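Long-range contact in probable leucine/isoleucine/valine-binding protein (PDB 4KV7), which probably binds leucine, isoleucine, valine or a related small ligand as a periplasmic binding protein of the leucine-binding family: residues D277-E285 / F339-L347. The protein carries 1 engineered substitution. Residues are numbered along the deposited sequence; the frame is centred on the assembly and turned at random.
Sequences DSDLPLVRE and FDIGLGAPL
Leu282, in the first turn of helix 281-293, lies alongside Ile341 and Leu343 with all three side chains pointing the same way, where the start of the helix meets the tip of the 339-347 loop in this periplasmic binding protein fold. With chi1 at 179°, Leu282 turns CG away from its own backbone N, and its CD1 reaches both loop side chains, which lie roughly at a right angle to each other as seen from it. Leu282 CD1 is 3.5 Å from Ile341 CD1, but Leu282 has a second conformer, so this closeness is doubtful evidence of tight packing; Leu282 CD1 also lies 3.8 Å from Leu343 CG. Leu304 and Ile308 of helix 301-319 also pack on Leu282, which is buried.

Leu280, at the N-cap position, reaches instead for loop backbone: its CD1 comes within 3.3 Å of Leu343 O, and CD2 within 3.8 Å of Gly344 CA. The helix start supplies one direct hydrogen bond, from Leu282 N to Gly342 O (3.0 Å), nearly straight at the hydrogen (166°) although the donor stands 39° out of the carbonyl plane. Within the loop, an Asx turn ties Gly342 N to Asp340 OD1, which probably restrains the bend preceding this carbonyl. Glu285 is salt-bridged to Arg311, and one water donates to Glu285 OE1 (2.6 Å) and to Ile341 O (2.5 Å), the latter doubtfully short.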
ATOM      1  N   ASP A 277      -5.484  -3.121 -15.552  1.00 11.47           N
ATOM      2  CA  ASP A 277      -6.012  -3.387 -16.883  1.00 13.76           C
ATOM      3  C   ASP A 277      -7.219  -2.502 -17.221  1.00 14.70           C
ATOM      4  O   ASP A 277      -7.772  -2.605 -18.320  1.00 16.31           O
ATOM      5  CB  ASP A 277      -6.389  -4.866 -17.045  1.00 16.11           C
ATOM      6  CG  ASP A 277      -5.172  -5.785 -17.097  1.00 20.34           C
ATOM      7  OD1 ASP A 277      -4.089  -5.338 -17.529  1.00 18.51           O
ATOM      8  OD2 ASP A 277      -5.305  -6.970 -16.719  1.00 23.91           O
ATOM      9  N   SER A 278      -7.622  -1.640 -16.290  1.00 14.16           N
ATOM     10  CA  SER A 278      -8.778  -0.747 -16.470  1.00 14.25           C
ATOM     11  C   SER A 278      -8.562   0.260 -17.589  1.00 15.41           C
ATOM     12  O   SER A 278      -7.421   0.609 -17.904  1.00 14.74           O
ATOM     13  CB  SER A 278      -9.041   0.035 -15.174  1.00 14.97           C
ATOM     14  OG  SER A 278     -10.053   1.020 -15.356  1.00 19.00           O
ATOM     15  N   ASP A 279      -9.649   0.764 -18.161  1.00 14.69           N
ATOM     16  CA  ASP A 279      -9.502   1.797 -19.173  0.59 15.95           C
ATOM     17  C   ASP A 279      -9.794   3.191 -18.627  1.00 12.14           C
ATOM     18  O   ASP A 279      -9.936   4.144 -19.382  1.00 14.24           O
ATOM     19  CB  ASP A 279     -10.330   1.462 -20.405  0.59 16.63           C
ATOM     20  CG  ASP A 279      -9.899   0.157 -21.039  0.59 17.28           C
ATOM     21  OD1 ASP A 279      -8.678  -0.136 -21.024  0.59 18.73           O
ATOM     22  OD2 ASP A 279     -10.772  -0.577 -21.541  0.59 21.23           O
ATOM     23  N   LEU A 280      -9.828   3.308 -17.300  1.00 12.84           N
ATOM     24  CA  LEU A 280      -9.900   4.624 -16.664  1.00 13.01           C
ATOM     25  C   LEU A 280      -8.733   5.456 -17.185  1.00 11.94           C
ATOM     26  O   LEU A 280      -7.623   4.932 -17.338  1.00 12.24           O
ATOM     27  CB  LEU A 280      -9.792   4.495 -15.145  1.00 14.15           C
ATOM     28  CG  LEU A 280     -11.034   4.003 -14.412  1.00 13.98           C
ATOM     29  CD1 LEU A 280     -10.664   3.614 -12.986  1.00 18.71           C
ATOM     30  CD2 LEU A 280     -12.113   5.073 -14.414  1.00 18.31           C
ATOM     31  N   PRO A 281      -8.954   6.757 -17.434  1.00 13.04           N
ATOM     32  CA  PRO A 281      -7.889   7.571 -18.043  1.00 13.55           C
ATOM     33  C   PRO A 281      -6.551   7.519 -17.301  1.00 13.35           C
ATOM     34  O   PRO A 281      -5.505   7.421 -17.941  1.00 13.57           O
ATOM     35  CB  PRO A 281      -8.478   8.987 -18.030  1.00 15.02           C
ATOM     36  CG  PRO A 281      -9.954   8.761 -18.112  1.00 19.62           C
ATOM     37  CD  PRO A 281     -10.216   7.511 -17.303  1.00 14.29           C
ATOM     38  N   LEU A 282      -6.567   7.568 -15.976  1.00 12.27           N
ATOM     39  CA  LEU A 282      -5.318   7.503 -15.218  0.59 12.01           C
ATOM     40  C   LEU A 282      -4.596   6.193 -15.461  1.00 10.79           C
ATOM     41  O   LEU A 282      -3.366   6.161 -15.578  1.00 10.85           O
ATOM     42  CB  LEU A 282      -5.560   7.662 -13.715  0.59 13.78           C
ATOM     43  CG  LEU A 282      -4.304   7.591 -12.828  0.59 18.32           C
ATOM     44  CD1 LEU A 282      -4.496   8.440 -11.610  0.59 24.81           C
ATOM     45  CD2 LEU A 282      -3.935   6.158 -12.391  0.59  9.24           C
ATOM     46  N   VAL A 283      -5.353   5.102 -15.500  1.00 10.32           N
ATOM     47  CA  VAL A 283      -4.740   3.791 -15.669  1.00 10.04           C
ATOM     48  C   VAL A 283      -4.132   3.639 -17.056  1.00  9.90           C
ATOM     49  O   VAL A 283      -3.054   3.062 -17.192  1.00 10.44           O
ATOM     50  CB  VAL A 283      -5.712   2.647 -15.340  1.00 10.65           C
ATOM     51  CG1 VAL A 283      -5.030   1.309 -15.536  1.00 11.90           C
ATOM     52  CG2 VAL A 283      -6.212   2.775 -13.907  1.00 12.12           C
ATOM     53  N   ARG A 284      -4.786   4.170 -18.082  1.00 11.31           N
ATOM     54  CA  ARG A 284      -4.203   4.143 -19.421  1.00 12.63           C
ATOM     55  C   ARG A 284      -2.898   4.940 -19.447  1.00 12.39           C
ATOM     56  O   ARG A 284      -1.920   4.538 -20.078  1.00 11.97           O
ATOM     57  CB  ARG A 284      -5.185   4.689 -20.459  1.00 13.94           C
ATOM     58  CG  ARG A 284      -6.501   3.942 -20.490  1.00 14.92           C
ATOM     59  CD  ARG A 284      -7.353   4.355 -21.673  1.00 13.84           C
ATOM     60  NE  ARG A 284      -7.640   5.790 -21.699  1.00 14.81           N
ATOM     61  CZ  ARG A 284      -8.728   6.332 -22.251  1.00 14.88           C
ATOM     62  NH1 ARG A 284      -9.650   5.568 -22.814  1.00 13.48           N
ATOM     63  NH2 ARG A 284      -8.898   7.647 -22.248  1.00 15.83           N
ATOM     64  N   GLU A 285      -2.878   6.058 -18.728  1.00 12.19           N
ATOM     65  CA  GLU A 285      -1.686   6.892 -18.611  1.00 12.65           C
ATOM     66  C   GLU A 285      -0.563   6.170 -17.857  1.00 10.94           C
ATOM     67  O   GLU A 285       0.607   6.261 -18.222  1.00 11.26           O
ATOM     68  CB  GLU A 285      -2.047   8.236 -17.961  1.00 12.87           C
ATOM     69  CG  GLU A 285      -2.818   9.166 -18.908  1.00 14.03           C
ATOM     70  CD  GLU A 285      -3.627  10.252 -18.206  1.00 15.17           C
ATOM     71  OE1 GLU A 285      -3.689  10.283 -16.965  1.00 15.28           O
ATOM     72  OE2 GLU A 285      -4.221  11.083 -18.918  1.00 21.35           O
ATOM     73  N   PHE A 339     -10.161  17.091  -6.250  1.00 16.04           N
ATOM     74  CA  PHE A 339      -9.529  17.066  -7.561  1.00 17.32           C
ATOM     75  C   PHE A 339      -9.731  15.730  -8.258  1.00 16.88           C
ATOM     76  O   PHE A 339     -10.105  14.732  -7.643  1.00 16.33           O
ATOM     77  CB  PHE A 339      -8.040  17.446  -7.477  1.00 17.65           C
ATOM     78  CG  PHE A 339      -7.186  16.464  -6.715  1.00 14.57           C
ATOM     79  CD1 PHE A 339      -7.197  16.441  -5.326  1.00 15.11           C
ATOM     80  CD2 PHE A 339      -6.340  15.596  -7.389  1.00 16.38           C
ATOM     81  CE1 PHE A 339      -6.406  15.555  -4.627  1.00 15.86           C
ATOM     82  CE2 PHE A 339      -5.545  14.708  -6.694  1.00 16.37           C
ATOM     83  CZ  PHE A 339      -5.575  14.684  -5.312  1.00 16.14           C
ATOM     84  N   ASP A 340      -9.492  15.741  -9.562  1.00 24.20           N
ATOM     85  CA  ASP A 340      -9.736  14.588 -10.409  1.00 22.95           C
ATOM     86  C   ASP A 340      -8.457  14.289 -11.169  1.00 20.17           C
ATOM     87  O   ASP A 340      -7.895  15.178 -11.810  1.00 24.90           O
ATOM     88  CB  ASP A 340     -10.867  14.920 -11.384  1.00 26.89           C
ATOM     89  CG  ASP A 340     -11.200  13.777 -12.320  1.00 33.16           C
ATOM     90  OD1 ASP A 340     -10.903  12.608 -11.986  1.00 30.02           O
ATOM     91  OD2 ASP A 340     -11.780  14.057 -13.393  1.00 38.43           O
ATOM     92  N   ILE A 341      -7.974  13.055 -11.082  1.00 17.32           N
ATOM     93  CA  ILE A 341      -6.807  12.657 -11.867  1.00 18.33           C
ATOM     94  C   ILE A 341      -7.121  11.498 -12.808  1.00 16.63           C
ATOM     95  O   ILE A 341      -6.217  10.837 -13.309  1.00 18.05           O
ATOM     96  CB  ILE A 341      -5.568  12.311 -10.993  1.00 22.54           C
ATOM     97  CG1 ILE A 341      -5.892  11.215  -9.975  1.00 22.24           C
ATOM     98  CG2 ILE A 341      -5.034  13.546 -10.293  1.00 28.15           C
ATOM     99  CD1 ILE A 341      -4.696  10.847  -9.085  1.00 28.79           C
ATOM    100  N   GLY A 342      -8.403  11.255 -13.055  1.00 17.22           N
ATOM    101  CA  GLY A 342      -8.799  10.227 -14.002  1.00 17.10           C
ATOM    102  C   GLY A 342      -9.033   8.853 -13.408  1.00 16.42           C
ATOM    103  O   GLY A 342      -8.935   7.849 -14.118  1.00 17.12           O
ATOM    104  N   LEU A 343      -9.361   8.811 -12.116  1.00 15.88           N
ATOM    105  CA  LEU A 343      -9.639   7.563 -11.405  1.00 18.75           C
ATOM    106  C   LEU A 343     -11.116   7.177 -11.422  1.00 21.54           C
ATOM    107  O   LEU A 343     -11.485   6.105 -10.945  1.00 30.71           O
ATOM    108  CB  LEU A 343      -9.171   7.667  -9.960  1.00 19.18           C
ATOM    109  CG  LEU A 343      -7.672   7.496  -9.790  1.00 17.30           C
ATOM    110  CD1 LEU A 343      -7.244   7.838  -8.383  1.00 21.83           C
ATOM    111  CD2 LEU A 343      -7.285   6.068 -10.131  1.00 22.41           C
ATOM    112  N   GLY A 344     -11.958   8.052 -11.956  1.00 23.74           N
ATOM    113  CA  GLY A 344     -13.381   7.771 -12.037  1.00 25.55           C
ATOM    114  C   GLY A 344     -14.176   8.395 -10.903  1.00 31.30           C
ATOM    115  O   GLY A 344     -15.398   8.523 -10.988  1.00 34.70           O
ATOM    116  N   ALA A 345     -13.478   8.772  -9.836  1.00 28.68           N
ATOM    117  CA  ALA A 345     -14.092   9.441  -8.695  1.00 26.20           C
ATOM    118  C   ALA A 345     -13.093  10.422  -8.094  1.00 22.79           C
ATOM    119  O   ALA A 345     -11.880  10.178  -8.127  1.00 19.26           O
ATOM    120  CB  ALA A 345     -14.530   8.426  -7.655  1.00 29.61           C
ATOM    121  N   PRO A 346     -13.594  11.541  -7.542  1.00 21.08           N
ATOM    122  CA  PRO A 346     -12.693  12.587  -7.051  1.00 20.16           C
ATOM    123  C   PRO A 346     -11.898  12.193  -5.814  1.00 17.84           C
ATOM    124  O   PRO A 346     -12.325  11.382  -4.992  1.00 19.75           O
ATOM    125  CB  PRO A 346     -13.647  13.741  -6.718  1.00 21.91           C
ATOM    126  CG  PRO A 346     -14.940  13.074  -6.427  1.00 30.60           C
ATOM    127  CD  PRO A 346     -15.008  11.915  -7.371  1.00 22.30           C
ATOM    128  N   LEU A 347     -10.713  12.777  -5.719  1.00 14.50           N
ATOM    129  CA  LEU A 347      -9.875  12.694  -4.533  1.00 13.26           C
ATOM    130  C   LEU A 347     -10.037  13.992  -3.760  1.00 13.50           C
ATOM    131  O   LEU A 347     -10.391  15.014  -4.338  1.00 14.30           O
ATOM    132  CB  LEU A 347      -8.414  12.507  -4.941  1.00 12.94           C
ATOM    133  CG  LEU A 347      -8.127  11.252  -5.761  1.00 12.82           C
ATOM    134  CD1 LEU A 347      -6.648  11.188  -6.082  1.00 16.09           C
ATOM    135  CD2 LEU A 347      -8.546  10.018  -4.997  1.00 14.56           C
TER
HETATM  136  O   HOH W   1      -5.497  11.545 -15.547  1.00 32.96           O